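Local coordinates for protein E1 (Kluyveromyces marxianus, PDB 3VX6) that activates the ubiquitin-like proteins Atg8 and Atg12 as an E1-like enzyme, for their conjugation in autophagy and cytoplasm-to-vacuole transport, at residues Y124-A129 against Y137-M142. Sequence-based numbering, arbitrary orientation.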
loop_
_atom_site.group_PDB
_atom_site.type_symbol
_atom_site.label_atom_id
_atom_site.label_comp_id
_atom_site.label_asym_id
_atom_site.label_seq_id
_atom_site.Cartn_x
_atom_site.Cartn_y
_atom_site.Cartn_z
ATOM N N TYR A 124 -2.339 1.725 6.788
ATOM C CA TYR A 124 -2.698 1.753 8.187
ATOM C C TYR A 124 -2.451 3.169 8.695
ATOM O O TYR A 124 -1.448 3.811 8.362
ATOM C CB TYR A 124 -1.824 0.757 8.944
ATOM C CG TYR A 124 -1.926 -0.660 8.416
ATOM C CD1 TYR A 124 -2.824 -1.570 8.982
ATOM C CD2 TYR A 124 -1.135 -1.091 7.337
ATOM C CE1 TYR A 124 -2.933 -2.875 8.494
ATOM C CE2 TYR A 124 -1.240 -2.398 6.835
ATOM C CZ TYR A 124 -2.143 -3.286 7.425
ATOM O OH TYR A 124 -2.265 -4.587 6.975
ATOM N N MET A 125 -3.376 3.666 9.494
ATOM C CA MET A 125 -3.230 5.003 10.016
ATOM C C MET A 125 -3.363 4.961 11.519
ATOM O O MET A 125 -4.245 4.303 12.034
ATOM C CB MET A 125 -4.314 5.908 9.425
ATOM C CG MET A 125 -4.234 7.344 9.880
ATOM S SD MET A 125 -5.549 8.349 9.183
ATOM C CE MET A 125 -5.960 9.333 10.618
ATOM N N ILE A 126 -2.453 5.607 12.226
ATOM C CA ILE A 126 -2.589 5.672 13.667
ATOM C C ILE A 126 -2.891 7.139 13.872
ATOM O O ILE A 126 -2.432 7.991 13.108
ATOM C CB ILE A 126 -1.309 5.278 14.438
ATOM C CG1 ILE A 126 -0.106 6.085 13.935
ATOM C CG2 ILE A 126 -1.108 3.765 14.344
ATOM C CD1 ILE A 126 1.164 5.911 14.765
ATOM N N SER A 127 -3.690 7.451 14.873
ATOM C CA SER A 127 -4.033 8.838 15.087
ATOM C C SER A 127 -4.482 9.099 16.497
ATOM O O SER A 127 -4.670 8.186 17.299
ATOM C CB SER A 127 -5.147 9.266 14.118
ATOM O OG SER A 127 -6.352 8.540 14.329
ATOM N N PHE A 128 -4.618 10.377 16.789
ATOM C CA PHE A 128 -5.089 10.830 18.067
ATOM C C PHE A 128 -5.934 12.017 17.721
ATOM O O PHE A 128 -5.431 13.040 17.244
ATOM C CB PHE A 128 -3.962 11.281 18.980
ATOM C CG PHE A 128 -4.458 11.915 20.243
ATOM C CD1 PHE A 128 -3.993 13.166 20.645
ATOM C CD2 PHE A 128 -5.427 11.275 21.017
ATOM C CE1 PHE A 128 -4.484 13.767 21.792
ATOM C CE2 PHE A 128 -5.922 11.869 22.162
ATOM C CZ PHE A 128 -5.448 13.120 22.553
ATOM N N ALA A 129 -7.232 11.860 17.912
ATOM C CA ALA A 129 -8.152 12.936 17.631
ATOM C C ALA A 129 -8.387 13.607 18.967
ATOM O O ALA A 129 -9.053 13.050 19.847
ATOM C CB ALA A 129 -9.448 12.390 17.061
ATOM N N TYR A 137 -3.818 14.587 15.645
ATOM C CA TYR A 137 -2.505 14.037 15.366
ATOM C C TYR A 137 -2.699 12.698 14.647
ATOM O O TYR A 137 -3.489 11.867 15.083
ATOM C CB TYR A 137 -1.759 13.818 16.679
ATOM C CG TYR A 137 -1.716 15.048 17.562
ATOM C CD1 TYR A 137 -0.528 15.758 17.752
ATOM C CD2 TYR A 137 -2.875 15.527 18.184
ATOM C CE1 TYR A 137 -0.494 16.917 18.540
ATOM C CE2 TYR A 137 -2.852 16.688 18.973
ATOM C CZ TYR A 137 -1.661 17.374 19.142
ATOM O OH TYR A 137 -1.643 18.528 19.884
ATOM N N TYR A 138 -2.011 12.488 13.533
ATOM C CA TYR A 138 -2.142 11.220 12.835
ATOM C C TYR A 138 -0.891 10.837 12.088
ATOM O O TYR A 138 -0.006 11.660 11.846
ATOM C CB TYR A 138 -3.300 11.232 11.854
ATOM C CG TYR A 138 -3.147 12.224 10.745
ATOM C CD1 TYR A 138 -3.227 13.587 11.002
ATOM C CD2 TYR A 138 -2.972 11.803 9.423
ATOM C CE1 TYR A 138 -3.145 14.512 9.981
ATOM C CE2 TYR A 138 -2.890 12.723 8.382
ATOM C CZ TYR A 138 -2.979 14.082 8.672
ATOM O OH TYR A 138 -2.912 15.026 7.671
ATOM N N TRP A 139 -0.837 9.565 11.720
ATOM C CA TRP A 139 0.294 9.034 11.009
ATOM C C TRP A 139 -0.166 7.870 10.159
ATOM O O TRP A 139 -0.709 6.885 10.670
ATOM C CB TRP A 139 1.339 8.562 12.001
ATOM C CG TRP A 139 2.710 8.615 11.456
ATOM C CD1 TRP A 139 3.072 8.801 10.153
ATOM C CD2 TRP A 139 3.925 8.505 12.198
ATOM N NE1 TRP A 139 4.436 8.818 10.041
ATOM C CE2 TRP A 139 4.986 8.638 11.283
ATOM C CE3 TRP A 139 4.219 8.305 13.553
ATOM C CZ2 TRP A 139 6.323 8.579 11.675
ATOM C CZ3 TRP A 139 5.549 8.247 13.942
ATOM C CH2 TRP A 139 6.585 8.384 13.005
ATOM N N ILE A 140 0.044 7.984 8.855
ATOM C CA ILE A 140 -0.356 6.923 7.955
ATOM C C ILE A 140 0.877 6.195 7.468
ATOM O O ILE A 140 1.960 6.782 7.364
ATOM C CB ILE A 140 -1.124 7.473 6.745
ATOM C CG1 ILE A 140 -2.340 8.267 7.224
ATOM C CG2 ILE A 140 -1.564 6.327 5.848
ATOM C CD1 ILE A 140 -3.187 8.860 6.108
ATOM N N CYS A 141 0.709 4.903 7.203
ATOM C CA CYS A 141 1.788 4.075 6.695
ATOM C C CYS A 141 1.183 3.031 5.779
ATOM O O CYS A 141 0.052 2.592 5.973
ATOM C CB CYS A 141 2.549 3.377 7.826
ATOM S SG CYS A 141 1.771 1.881 8.499
ATOM N N MET A 142 1.926 2.677 4.747
ATOM C CA MET A 142 1.501 1.639 3.825
ATOM C C MET A 142 2.694 0.701 3.948
ATOM O O MET A 142 3.730 0.931 3.334
ATOM C CB MET A 142 1.376 2.196 2.412
ATOM C CG MET A 142 0.811 1.201 1.430
ATOM S SD MET A 142 0.637 1.946 -0.161
ATOM C CE MET A 142 -1.070 2.481 -0.157
#
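Tyr-124 pairs with Cys-141 through two backbone hydrogen bonds, the one from Tyr-124 N to Cys-141 O nearly straight at 176°. On the same face Cys-141 SG rests against Tyr-124 CB at 3.8 Å and approaches the Tyr-124 ring obliquely, a sulfur-aromatic contact. Met-125, on the other face, lays its chain across Ile-140, with CG 3.4 Å from Ile-140 CG1. CG and SD run out extended, but a bend at chi3 (139°) turns CE along the sheet to Tyr-138 CB, 3.5 Å away, while SD lies obliquely to the Tyr-138 ring, 5.4 Å from its centroid, a Met-aromatic contact. Cut back to an alanine, this position would probably open a gap beside Ile-140 and Tyr-138 and leave the tyrosine ring without its sulfur neighbour. The two strands form an antiparallel beta hairpin inside the mixed sheet of the Atg7 N-terminal region, and strand 78-86 flanks 124-129 in parallel. Ile-126, joined to Trp-139 by two backbone hydrogen bonds, stands beside it: CG1 meets Trp-139 CB at 3.5 Å and CD1 reaches toward the indole, while Trp-139 NE1 hydrogen-bonds to Glu-263 O. Ser-127 sets CB against Tyr-138 CB, and its OG hydrogen-bonds to Asn-85 OD1. Phe-128 and Tyr-137 point the same way, rings oblique at 35°, CD1 of Phe-128 being 3.6 Å from CD2 of Tyr-137; Ile-89 of helix 89-94 touches both.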